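Long-range contacts in putative short-chain dehydrogenase/reductase (Burkholderia xenovorans, PDB 5IZ4), which binds ADP in a Rossmann-type nucleotide site and is probably an NADPH-dependent oxidoreductase, perhaps a 3-oxoacyl-[acyl-carrier-protein] reductase: residues W39-G44 against A64-L69; G103-I108 against T167-A172; T227-L232 against N264-G269. All blocks are in the same frame, centred on the assembly; numbering follows the deposited sequence.

Interaction 1 of 3, residues W39-G44 against A64-L69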
ATOM      1  N   TRP A  39      18.445  -8.510  28.494  1.00 20.77           N
ATOM      2  CA  TRP A  39      17.107  -8.325  29.045  1.00 20.64           C
ATOM      3  C   TRP A  39      16.662  -9.552  29.830  1.00 21.61           C
ATOM      4  O   TRP A  39      17.099 -10.679  29.576  1.00 25.20           O
ATOM      5  CB  TRP A  39      16.085  -8.052  27.939  1.00 18.67           C
ATOM      6  CG  TRP A  39      16.210  -6.701  27.283  1.00 22.73           C
ATOM      7  CD1 TRP A  39      17.366  -6.041  26.969  1.00 21.06           C
ATOM      8  CD2 TRP A  39      15.135  -5.848  26.871  1.00 22.37           C
ATOM      9  NE1 TRP A  39      17.074  -4.832  26.378  1.00 23.51           N
ATOM     10  CE2 TRP A  39      15.711  -4.691  26.305  1.00 21.13           C
ATOM     11  CE3 TRP A  39      13.741  -5.954  26.920  1.00 21.10           C
ATOM     12  CZ2 TRP A  39      14.938  -3.638  25.798  1.00 20.93           C
ATOM     13  CZ3 TRP A  39      12.970  -4.903  26.407  1.00 21.52           C
ATOM     14  CH2 TRP A  39      13.576  -3.767  25.851  1.00 21.82           C
ATOM     15  N   SER A  40      15.778  -9.320  30.796  1.00 22.37           N
ATOM     16  CA  SER A  40      15.043 -10.405  31.422  1.00 21.75           C
ATOM     17  C   SER A  40      13.897 -10.802  30.506  1.00 19.37           C
ATOM     18  O   SER A  40      13.254  -9.945  29.889  1.00 21.22           O
ATOM     19  CB  SER A  40      14.516  -9.981  32.794  1.00 25.31           C
ATOM     20  OG  SER A  40      15.575  -9.569  33.644  1.00 22.84           O
ATOM     21  N   VAL A  41      13.632 -12.102  30.400  1.00 20.58           N
ATOM     22  CA  VAL A  41      12.646 -12.590  29.443  1.00 17.90           C
ATOM     23  C   VAL A  41      11.583 -13.390  30.178  1.00 20.13           C
ATOM     24  O   VAL A  41      11.903 -14.248  31.014  1.00 24.32           O
ATOM     25  CB  VAL A  41      13.298 -13.408  28.312  1.00 18.59           C
ATOM     26  CG1 VAL A  41      14.169 -12.491  27.461  1.00 20.52           C
ATOM     27  CG2 VAL A  41      14.136 -14.554  28.872  1.00 26.26           C
ATOM     28  N   ALA A  42      10.319 -13.061  29.905  1.00 17.39           N
ATOM     29  CA  ALA A  42       9.177 -13.844  30.364  1.00 18.42           C
ATOM     30  C   ALA A  42       8.768 -14.750  29.206  1.00 22.38           C
ATOM     31  O   ALA A  42       8.275 -14.275  28.175  1.00 20.81           O
ATOM     32  CB  ALA A  42       8.033 -12.938  30.811  1.00 20.26           C
ATOM     33  N   ILE A  43       9.006 -16.046  29.371  1.00 18.72           N
ATOM     34  CA  ILE A  43       8.890 -17.023  28.295  1.00 17.32           C
ATOM     35  C   ILE A  43       7.475 -17.586  28.315  1.00 24.16           C
ATOM     36  O   ILE A  43       7.094 -18.319  29.234  1.00 25.48           O
ATOM     37  CB  ILE A  43       9.949 -18.122  28.449  1.00 20.01           C
ATOM     38  CG1 ILE A  43      11.331 -17.544  28.114  1.00 23.26           C
ATOM     39  CG2 ILE A  43       9.662 -19.316  27.551  1.00 21.55           C
ATOM     40  CD1 ILE A  43      12.461 -18.350  28.697  1.00 23.50           C
ATOM     41  N   GLY A  44       6.685 -17.231  27.308  1.00 19.60           N
ATOM     42  CA  GLY A  44       5.309 -17.679  27.273  1.00 18.67           C
ATOM     43  C   GLY A  44       5.150 -19.050  26.667  1.00 22.35           C
ATOM     44  O   GLY A  44       5.337 -19.233  25.461  1.00 24.24           O
ATOM     45  N   ALA A  64      22.649 -17.628  28.047  1.00 26.66           N
ATOM     46  CA  ALA A  64      22.946 -16.328  27.461  1.00 23.87           C
ATOM     47  C   ALA A  64      23.063 -15.240  28.512  1.00 32.42           C
ATOM     48  O   ALA A  64      23.454 -14.122  28.171  1.00 32.44           O
ATOM     49  CB  ALA A  64      21.867 -15.949  26.442  1.00 22.95           C
ATOM     50  N   GLY A  65      22.721 -15.538  29.766  1.00 28.86           N
ATOM     51  CA  GLY A  65      22.919 -14.623  30.867  1.00 36.94           C
ATOM     52  C   GLY A  65      21.686 -13.906  31.368  1.00 34.43           C
ATOM     53  O   GLY A  65      21.820 -13.011  32.211  1.00 35.22           O
ATOM     54  N   ALA A  66      20.497 -14.270  30.892  1.00 28.54           N
ATOM     55  CA  ALA A  66      19.269 -13.562  31.232  1.00 25.82           C
ATOM     56  C   ALA A  66      18.571 -14.172  32.438  1.00 26.62           C
ATOM     57  O   ALA A  66      18.522 -15.397  32.595  1.00 27.40           O
ATOM     58  CB  ALA A  66      18.295 -13.577  30.057  1.00 27.41           C
ATOM     59  N   GLN A  67      18.004 -13.304  33.277  1.00 24.31           N
ATOM     60  CA  GLN A  67      16.967 -13.745  34.198  1.00 26.92           C
ATOM     61  C   GLN A  67      15.734 -14.178  33.415  1.00 27.90           C
ATOM     62  O   GLN A  67      15.389 -13.584  32.389  1.00 26.54           O
ATOM     63  CB  GLN A  67      16.600 -12.632  35.169  1.00 28.54           C
ATOM     64  CG  GLN A  67      17.704 -12.243  36.116  1.00 35.33           C
ATOM     65  CD  GLN A  67      17.297 -11.079  36.985  1.00 39.86           C
ATOM     66  OE1 GLN A  67      16.450 -11.216  37.866  1.00 49.30           O
ATOM     67  NE2 GLN A  67      17.877  -9.912  36.720  1.00 37.63           N
ATOM     68  N   THR A  68      15.053 -15.209  33.914  1.00 24.28           N
ATOM     69  CA  THR A  68      13.962 -15.825  33.172  1.00 22.52           C
ATOM     70  C   THR A  68      12.796 -16.130  34.098  1.00 28.01           C
ATOM     71  O   THR A  68      12.949 -16.248  35.319  1.00 29.59           O
ATOM     72  CB  THR A  68      14.388 -17.139  32.499  1.00 25.48           C
ATOM     73  OG1 THR A  68      14.843 -18.061  33.501  1.00 26.04           O
ATOM     74  CG2 THR A  68      15.493 -16.908  31.482  1.00 21.75           C
ATOM     75  N   LEU A  69      11.626 -16.278  33.484  1.00 26.39           N
ATOM     76  CA  LEU A  69      10.503 -16.969  34.103  1.00 30.22           C
ATOM     77  C   LEU A  69       9.682 -17.564  32.973  1.00 28.08           C
ATOM     78  O   LEU A  69       9.666 -17.029  31.867  1.00 28.21           O
ATOM     79  CB  LEU A  69       9.655 -16.042  34.988  1.00 35.26           C
ATOM     80  CG  LEU A  69       8.709 -14.960  34.461  1.00 34.54           C
ATOM     81  CD1 LEU A  69       7.406 -15.534  33.905  1.00 31.17           C
ATOM     82  CD2 LEU A  69       8.401 -14.004  35.601  1.00 37.61           C
TER
HETATM   83  O   HOH W   1      18.195 -10.286  32.891  1.00 28.54           O
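Ala-66 opens the contact, its small methyl fitting closely against the carbonyl of Trp-39, with CB 3.2 Å from O. Just before it, Gly-65 ends a helix with a Schellman motif, whose positive phi suits glycine. Gln-67 follows, and its carbonyl O accepts the amide of Val-41 at 3.0 Å from N. Its own N donates to a water that also binds Ser-40 OG, 2.8 Å away, so a small hydroxyl carries the polar link where the strands begin. The aliphatic base of Gln-67 lies against Ser-40 OG. Thr-68 and Val-41 are bridge partners on one face of the parallel sheet, their beta-branched side chains side by side with the two CG2 methyls 3.8 Å apart. With chi1 at 59°, Thr-68 turns CG2 to valine and OG1 to Glu-58 of the helix 51-63. Leu-69 completes the ladder: its N donates to Val-41 O at 3.2 Å, and its O receives Ile-43 N at 2.8 Å in a nearly straight bond of 176°. On the other face Leu-69 CD1 meets the small Ala-42 CB at 4.1 Å. These bonds pair strands 40-45 and 68-72, the two ends of a beta-alpha-beta unit of the Rossmann fold. Helices 25-36 and 51-63 pack on the Val-41 and Thr-68 face and helix 78-92 on the Ala-42 and Leu-69 face, while strand 16-20 flanks 40-45 across from 68-72.

Interaction 2 of 3, residues G103-I108 against T167-A172. With ADP (adenosine-5'-diphosphate), chain B.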
ATOM      1  N   GLY A 103       0.407 -18.186  17.917  1.00 20.27           N
ATOM      2  CA  GLY A 103      -0.445 -18.248  16.741  1.00 21.41           C
ATOM      3  C   GLY A 103      -0.739 -19.680  16.366  1.00 20.10           C
ATOM      4  O   GLY A 103      -0.135 -20.621  16.889  1.00 26.16           O
ATOM      5  N   THR A 104      -1.693 -19.839  15.453  1.00 21.41           N
ATOM      6  CA  THR A 104      -2.046 -21.172  15.000  1.00 21.77           C
ATOM      7  C   THR A 104      -2.531 -21.108  13.562  1.00 26.10           C
ATOM      8  O   THR A 104      -2.879 -20.042  13.046  1.00 24.05           O
ATOM      9  CB  THR A 104      -3.117 -21.817  15.892  1.00 23.71           C
ATOM     10  OG1 THR A 104      -3.214 -23.211  15.582  1.00 22.81           O
ATOM     11  CG2 THR A 104      -4.468 -21.170  15.643  1.00 26.71           C
ATOM     12  N   THR A 105      -2.528 -22.266  12.915  1.00 22.99           N
ATOM     13  CA  THR A 105      -3.091 -22.404  11.580  1.00 26.20           C
ATOM     14  C   THR A 105      -3.343 -23.878  11.315  1.00 26.41           C
ATOM     15  O   THR A 105      -3.103 -24.738  12.166  1.00 24.23           O
ATOM     16  CB  THR A 105      -2.177 -21.815  10.501  1.00 26.10           C
ATOM     17  OG1 THR A 105      -2.895 -21.755   9.260  1.00 22.11           O
ATOM     18  CG2 THR A 105      -0.919 -22.657  10.326  1.00 29.45           C
ATOM     19  N   ARG A 106      -3.858 -24.152  10.122  1.00 26.31           N
ATOM     20  CA  ARG A 106      -3.946 -25.499   9.580  1.00 26.13           C
ATOM     21  C   ARG A 106      -3.934 -25.357   8.068  1.00 28.45           C
ATOM     22  O   ARG A 106      -4.630 -24.491   7.528  1.00 23.61           O
ATOM     23  CB  ARG A 106      -5.212 -26.214  10.055  1.00 28.85           C
ATOM     24  CG  ARG A 106      -5.358 -27.619   9.523  1.00 34.61           C
ATOM     25  CD  ARG A 106      -6.208 -28.476  10.463  1.00 43.89           C
ATOM     26  NE  ARG A 106      -7.559 -27.947  10.642  1.00 46.36           N
ATOM     27  CZ  ARG A 106      -8.556 -28.139   9.782  1.00 54.25           C
ATOM     28  NH1 ARG A 106      -8.350 -28.840   8.672  1.00 56.50           N
ATOM     29  NH2 ARG A 106      -9.759 -27.626  10.026  1.00 47.69           N
ATOM     30  N   VAL A 107      -3.124 -26.170   7.392  1.00 23.14           N
ATOM     31  CA  VAL A 107      -3.017 -26.064   5.941  1.00 20.41           C
ATOM     32  C   VAL A 107      -4.307 -26.563   5.301  1.00 20.31           C
ATOM     33  O   VAL A 107      -4.693 -27.727   5.474  1.00 20.63           O
ATOM     34  CB  VAL A 107      -1.809 -26.852   5.417  1.00 25.64           C
ATOM     35  CG1 VAL A 107      -1.766 -26.796   3.893  1.00 25.70           C
ATOM     36  CG2 VAL A 107      -0.516 -26.303   6.001  1.00 27.22           C
ATOM     37  N   ILE A 108      -4.973 -25.681   4.561  1.00 18.00           N
ATOM     38  CA  ILE A 108      -6.162 -25.998   3.768  1.00 19.60           C
ATOM     39  C   ILE A 108      -6.044 -25.221   2.465  1.00 21.38           C
ATOM     40  O   ILE A 108      -5.965 -23.990   2.513  1.00 20.11           O
ATOM     41  CB  ILE A 108      -7.461 -25.602   4.485  1.00 18.11           C
ATOM     42  CG1 ILE A 108      -7.517 -26.172   5.906  1.00 24.10           C
ATOM     43  CG2 ILE A 108      -8.665 -26.053   3.676  1.00 17.99           C
ATOM     44  CD1 ILE A 108      -8.639 -25.563   6.736  1.00 21.75           C
ATOM     45  N   THR A 167      -2.192 -15.061   0.600  1.00 18.85           N
ATOM     46  CA  THR A 167      -1.685 -16.407   0.362  1.00 20.44           C
ATOM     47  C   THR A 167      -1.602 -17.155   1.686  1.00 21.65           C
ATOM     48  O   THR A 167      -2.383 -16.886   2.602  1.00 20.89           O
ATOM     49  CB  THR A 167      -0.322 -16.355  -0.324  1.00 19.90           C
ATOM     50  OG1 THR A 167       0.610 -15.682   0.533  1.00 19.99           O
ATOM     51  CG2 THR A 167      -0.431 -15.611  -1.658  1.00 16.82           C
ATOM     52  N   GLY A 168      -0.679 -18.098   1.812  1.00 23.21           N
ATOM     53  CA  GLY A 168      -0.436 -18.705   3.107  1.00 21.09           C
ATOM     54  C   GLY A 168      -1.184 -20.010   3.322  1.00 20.05           C
ATOM     55  O   GLY A 168      -1.850 -20.554   2.437  1.00 18.53           O
ATOM     56  N   SER A 169      -1.075 -20.502   4.560  1.00 17.53           N
ATOM     57  CA  SER A 169      -1.492 -21.872   4.860  1.00 16.33           C
ATOM     58  C   SER A 169      -2.991 -22.087   4.640  1.00 18.02           C
ATOM     59  O   SER A 169      -3.410 -23.174   4.224  1.00 19.37           O
ATOM     60  CB  SER A 169      -1.090 -22.221   6.291  1.00 21.23           C
ATOM     61  OG  SER A 169      -1.470 -21.187   7.181  1.00 25.00           O
ATOM     62  N   SER A 170      -3.815 -21.072   4.899  1.00 17.10           N
ATOM     63  CA  SER A 170      -5.246 -21.181   4.637  1.00 15.98           C
ATOM     64  C   SER A 170      -5.829 -19.788   4.503  1.00 14.56           C
ATOM     65  O   SER A 170      -5.229 -18.801   4.932  1.00 16.96           O
ATOM     66  CB  SER A 170      -5.987 -21.928   5.750  1.00 20.65           C
ATOM     67  OG  SER A 170      -6.233 -21.068   6.861  1.00 17.64           O
ATOM     68  N   ILE A 171      -7.027 -19.722   3.921  1.00 17.22           N
ATOM     69  CA  ILE A 171      -7.684 -18.428   3.795  1.00 15.89           C
ATOM     70  C   ILE A 171      -8.103 -17.900   5.167  1.00 18.10           C
ATOM     71  O   ILE A 171      -8.149 -16.680   5.381  1.00 18.29           O
ATOM     72  CB  ILE A 171      -8.871 -18.531   2.814  1.00 15.89           C
ATOM     73  CG1 ILE A 171      -9.322 -17.132   2.372  1.00 16.65           C
ATOM     74  CG2 ILE A 171     -10.034 -19.331   3.416  1.00 18.46           C
ATOM     75  CD1 ILE A 171     -10.502 -17.145   1.409  1.00 17.91           C
ATOM     76  N   ALA A 172      -8.405 -18.795   6.122  1.00 14.84           N
ATOM     77  CA  ALA A 172      -8.705 -18.342   7.481  1.00 14.26           C
ATOM     78  C   ALA A 172      -7.470 -17.752   8.146  1.00 20.00           C
ATOM     79  O   ALA A 172      -7.559 -16.766   8.890  1.00 16.97           O
ATOM     80  CB  ALA A 172      -9.267 -19.499   8.319  1.00 16.79           C
TER
HETATM   81  PB  ADP B 300       6.394 -19.615  14.070  1.00 75.41           P
HETATM   82  O1B ADP B 300       5.205 -18.786  14.676  1.00 78.40           O
HETATM   83  O2B ADP B 300       7.727 -19.606  14.874  1.00 71.57           O
HETATM   84  O3B ADP B 300       6.565 -19.576  12.518  1.00 84.00           O
HETATM   85  PA  ADP B 300       5.353 -21.893  15.799  1.00 60.68           P
HETATM   86  O1A ADP B 300       3.984 -22.765  15.631  1.00 54.81           O
HETATM   87  O2A ADP B 300       6.480 -22.742  16.466  1.00 64.01           O
HETATM   88  O3A ADP B 300       5.637 -21.241  14.382  1.00 75.39           O
HETATM   89  O5' ADP B 300       4.775 -20.775  16.874  1.00 56.09           O
HETATM   90  C5' ADP B 300       3.416 -20.788  17.341  1.00 32.72           C
HETATM   91  C4' ADP B 300       3.526 -20.856  18.866  1.00 31.35           C
HETATM   92  O4' ADP B 300       2.269 -20.381  19.492  1.00 23.89           O
HETATM   93  C3' ADP B 300       3.758 -22.285  19.419  1.00 28.52           C
HETATM   94  O3' ADP B 300       4.569 -22.275  20.560  1.00 36.78           O
HETATM   95  C2' ADP B 300       2.304 -22.662  19.815  1.00 31.17           C
HETATM   96  O2' ADP B 300       2.407 -23.692  20.799  1.00 38.43           O
HETATM   97  C1' ADP B 300       1.827 -21.354  20.419  1.00 22.00           C
HETATM   98  N9  ADP B 300       0.355 -21.314  20.533  1.00 22.36           N
HETATM   99  C8  ADP B 300      -0.620 -21.889  19.702  1.00 21.72           C
HETATM  100  N7  ADP B 300      -1.825 -21.633  20.154  1.00 21.69           N
HETATM  101  C5  ADP B 300      -1.652 -20.884  21.300  1.00 22.64           C
HETATM  102  C6  ADP B 300      -2.549 -20.333  22.198  1.00 18.53           C
HETATM  103  N6  ADP B 300      -3.883 -20.497  22.020  1.00 22.84           N
HETATM  104  N1  ADP B 300      -2.080 -19.639  23.242  1.00 18.56           N
HETATM  105  C2  ADP B 300      -0.752 -19.505  23.395  1.00 18.47           C
HETATM  106  N3  ADP B 300       0.170 -20.001  22.590  1.00 23.66           N
HETATM  107  C4  ADP B 300      -0.306 -20.686  21.541  1.00 23.10           C
HETATM  108  O   HOH W   2      -6.622 -22.900   8.786  1.00 24.48           O
HETATM  109  O   HOH W   3      -8.089 -22.254   2.912  1.00 18.12           O
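Thr-105 OG1 and Ser-169 OG share a short hydrogen bond of 2.6 Å, in which either hydroxyl may donate. Thr-105 reaches it by swinging OG1 opposite its backbone N (chi1 -169°), and its CG2 also lies beside the serine hydroxyl; two compact hydroxyl residues suit so close a meeting of loops. Ser-169 O receives the amide of Ile-108, with N 3.0 Å from O, and the CA of Val-107 comes within 3.4 Å of Ser-169 O. Ser-170 comes next, its CB packed 3.4 Å from Arg-106 O. Its OG accepts from Tyr-173 N as the N-cap of helix 171-191 and donates to a water, which in turn donates to Arg-106 O at 2.8 Å. Tyr-173 is probably the tyrosine of the Tyr-X-X-X-Lys sequence of short-chain dehydrogenases. Ile-171 N donates to a second water, 2.9 Å away, which also lies near Ile-108 O. Val-107 rests CG2 on Ser-169 CB, and the buried Ile-108 sets its CB against that of Ser-170. At the far end of the same loop, Gly-103 N donates to ADP O4' over 3.3 Å. The loop 103-108 thus runs from the nucleotide, after strand 97-100, to the start of helix 171-191. Helix 118-146 lies alongside: Asn-128 and Arg-123 hold Thr-104, and Phe-121 packs on Ile-171 and Ala-172, while Ser-186 of the second subunit also touches Ile-171.

Interaction 3 of 3, residues T227-L232 against N264-G269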
ATOM      1  N   THR A 227      13.188 -22.149  -1.714  1.00 31.75           N
ATOM      2  CA  THR A 227      14.321 -21.288  -2.053  1.00 35.71           C
ATOM      3  C   THR A 227      14.257 -20.828  -3.502  1.00 31.22           C
ATOM      4  O   THR A 227      14.521 -19.656  -3.798  1.00 34.39           O
ATOM      5  CB  THR A 227      15.649 -22.002  -1.784  1.00 37.73           C
ATOM      6  OG1 THR A 227      15.756 -23.149  -2.629  1.00 53.01           O
ATOM      7  CG2 THR A 227      15.746 -22.443  -0.327  1.00 31.99           C
ATOM      8  N   GLU A 228      13.907 -21.729  -4.424  1.00 29.75           N
ATOM      9  CA  GLU A 228      13.915 -21.362  -5.836  1.00 33.21           C
ATOM     10  C   GLU A 228      12.857 -20.317  -6.165  1.00 34.10           C
ATOM     11  O   GLU A 228      13.099 -19.447  -7.010  1.00 37.53           O
ATOM     12  CB  GLU A 228      13.734 -22.602  -6.706  1.00 41.20           C
ATOM     13  CG  GLU A 228      14.971 -23.473  -6.743  1.00 52.42           C
ATOM     14  CD  GLU A 228      16.203 -22.694  -7.164  1.00 60.97           C
ATOM     15  OE1 GLU A 228      16.181 -22.102  -8.265  1.00 59.78           O
ATOM     16  OE2 GLU A 228      17.184 -22.661  -6.387  1.00 61.42           O
ATOM     17  N   SER A 229      11.701 -20.356  -5.503  1.00 33.58           N
ATOM     18  CA  SER A 229      10.649 -19.403  -5.842  1.00 39.64           C
ATOM     19  C   SER A 229      10.951 -17.994  -5.345  1.00 32.95           C
ATOM     20  O   SER A 229      10.308 -17.040  -5.796  1.00 31.54           O
ATOM     21  CB  SER A 229       9.306 -19.868  -5.279  1.00 48.18           C
ATOM     22  OG  SER A 229       9.261 -19.694  -3.876  1.00 52.54           O
ATOM     23  N   ALA A 230      11.912 -17.838  -4.433  1.00 24.95           N
ATOM     24  CA  ALA A 230      12.206 -16.534  -3.852  1.00 20.04           C
ATOM     25  C   ALA A 230      13.277 -15.829  -4.674  1.00 20.02           C
ATOM     26  O   ALA A 230      14.276 -16.456  -5.033  1.00 21.02           O
ATOM     27  CB  ALA A 230      12.690 -16.675  -2.416  1.00 21.00           C
ATOM     28  N   PRO A 231      13.091 -14.551  -4.994  1.00 19.87           N
ATOM     29  CA  PRO A 231      14.168 -13.799  -5.656  1.00 23.15           C
ATOM     30  C   PRO A 231      15.490 -13.843  -4.907  1.00 20.37           C
ATOM     31  O   PRO A 231      16.546 -13.885  -5.549  1.00 22.11           O
ATOM     32  CB  PRO A 231      13.589 -12.382  -5.729  1.00 22.05           C
ATOM     33  CG  PRO A 231      12.100 -12.630  -5.897  1.00 20.91           C
ATOM     34  CD  PRO A 231      11.820 -13.799  -4.974  1.00 20.73           C
ATOM     35  N   LEU A 232      15.473 -13.843  -3.575  1.00 18.48           N
ATOM     36  CA  LEU A 232      16.731 -13.918  -2.835  1.00 19.07           C
ATOM     37  C   LEU A 232      17.262 -15.345  -2.708  1.00 23.61           C
ATOM     38  O   LEU A 232      18.324 -15.539  -2.103  1.00 22.66           O
ATOM     39  CB  LEU A 232      16.569 -13.278  -1.450  1.00 16.78           C
ATOM     40  CG  LEU A 232      16.336 -11.759  -1.515  1.00 20.80           C
ATOM     41  CD1 LEU A 232      16.417 -11.119  -0.126  1.00 21.39           C
ATOM     42  CD2 LEU A 232      17.330 -11.092  -2.497  1.00 16.28           C
ATOM     43  N   ASN A 264      12.144 -12.417   1.627  1.00 16.03           N
ATOM     44  CA  ASN A 264      13.109 -12.897   0.640  1.00 17.19           C
ATOM     45  C   ASN A 264      12.723 -12.507  -0.785  1.00 19.13           C
ATOM     46  O   ASN A 264      13.086 -13.190  -1.747  1.00 19.98           O
ATOM     47  CB  ASN A 264      13.297 -14.410   0.784  1.00 19.69           C
ATOM     48  CG  ASN A 264      13.903 -14.758   2.122  1.00 20.76           C
ATOM     49  OD1 ASN A 264      15.023 -14.350   2.411  1.00 18.33           O
ATOM     50  ND2 ASN A 264      13.146 -15.456   2.971  1.00 19.96           N
ATOM     51  N   GLY A 265      12.001 -11.398  -0.930  1.00 17.09           N
ATOM     52  CA  GLY A 265      11.656 -10.873  -2.236  1.00 15.68           C
ATOM     53  C   GLY A 265      10.372 -11.402  -2.843  1.00 19.23           C
ATOM     54  O   GLY A 265      10.048 -11.030  -3.975  1.00 19.86           O
ATOM     55  N   LEU A 266       9.627 -12.263  -2.143  1.00 17.13           N
ATOM     56  CA  LEU A 266       8.452 -12.865  -2.769  1.00 17.78           C
ATOM     57  C   LEU A 266       7.460 -11.816  -3.271  1.00 19.02           C
ATOM     58  O   LEU A 266       6.778 -12.047  -4.279  1.00 20.55           O
ATOM     59  CB  LEU A 266       7.760 -13.821  -1.789  1.00 17.92           C
ATOM     60  CG  LEU A 266       8.444 -15.179  -1.600  1.00 17.67           C
ATOM     61  CD1 LEU A 266       7.806 -15.951  -0.452  1.00 20.17           C
ATOM     62  CD2 LEU A 266       8.394 -15.997  -2.884  1.00 24.64           C
ATOM     63  N   LEU A 267       7.367 -10.665  -2.597  1.00 20.14           N
ATOM     64  CA  LEU A 267       6.448  -9.619  -3.044  1.00 19.41           C
ATOM     65  C   LEU A 267       6.843  -9.052  -4.401  1.00 21.33           C
ATOM     66  O   LEU A 267       5.989  -8.472  -5.085  1.00 25.05           O
ATOM     67  CB  LEU A 267       6.374  -8.486  -2.015  1.00 16.39           C
ATOM     68  CG  LEU A 267       5.631  -8.796  -0.712  1.00 18.51           C
ATOM     69  CD1 LEU A 267       5.982  -7.750   0.337  1.00 23.53           C
ATOM     70  CD2 LEU A 267       4.123  -8.837  -0.957  1.00 18.25           C
ATOM     71  N   LEU A 268       8.103  -9.215  -4.811  1.00 18.28           N
ATOM     72  CA  LEU A 268       8.530  -8.754  -6.127  1.00 19.74           C
ATOM     73  C   LEU A 268       8.075  -9.671  -7.253  1.00 28.86           C
ATOM     74  O   LEU A 268       8.168  -9.284  -8.426  1.00 28.64           O
ATOM     75  CB  LEU A 268      10.050  -8.622  -6.167  1.00 20.51           C
ATOM     76  CG  LEU A 268      10.638  -7.624  -5.174  1.00 19.04           C
ATOM     77  CD1 LEU A 268      12.135  -7.861  -5.051  1.00 17.73           C
ATOM     78  CD2 LEU A 268      10.363  -6.207  -5.625  1.00 19.14           C
ATOM     79  N   GLY A 269       7.598 -10.870  -6.929  1.00 30.58           N
ATOM     80  CA  GLY A 269       7.135 -11.806  -7.938  1.00 38.24           C
ATOM     81  C   GLY A 269       7.987 -13.058  -7.990  1.00 48.86           C
ATOM     82  O   GLY A 269       9.167 -13.021  -7.644  1.00 45.60           O
TER
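Pro-231 wedges its ring against the backbone at Gly-265, CG lying 3.2 Å from Gly-265 O and 3.4 Å from Gly-269 O. This is the tight part of the contact. Gly-265, with no side chain, lets the proline ring lie directly on its backbone, and the positive phi of Gly-265 likewise suits glycine. Beside it, Leu-232 N donates to Asn-264 O at 3.1 Å, the N-H well directed at 162° although the donor stands 35° out of the carbonyl plane. Asn-264 O is also lined by carbon, with Ala-230 CB at 3.6 Å and Leu-232 CB at 3.5 Å. The CB of Asn-264 lies near the CB atoms of both Ala-230 and Leu-232, where the small alanine fits. With chi1 at -64°, the asparagine carries its amide beyond this apolar base: OD1 accepts from Arg-234 and ND2 bonds Ser-236. Toward the exposed Ser-229 the packing thins. There Leu-266 offers the single branch CD2, 3.6 Å from Ser-229 O and 4.4 Å from Ala-230 CB, while Ser-229 OG turns to Met-226 O. The third subunit adds Ala-192 against Pro-231, and its Arg-189 binds Leu-268 O. One direct hydrogen bond joins residues 230-232 to the C-terminal tail; Leu-232 N supplies it, the preceding Pro-231 having no N-H, and the rest is carbon against carbon and backbone oxygen.

How the interactions relate
Interaction 1 is the most buried of the three, a regular parallel ladder between strands at one end of the sheet, whereas interactions 2 and 3 join loops and helix ends and are only partly buried. Their chemistry follows: repeated backbone bonds in the first, hydroxyls and bridging waters in the second, and mostly carbon against backbone in the third. None shares a strand or helix with another. Interaction 1 lies across the chain's centre from the other two, whose centres are about 20 Å apart. Interaction 2 alone contains a residue bonded to ADP; interactions 2 and 3 also meet neighbouring subunits, which interaction 1 does not.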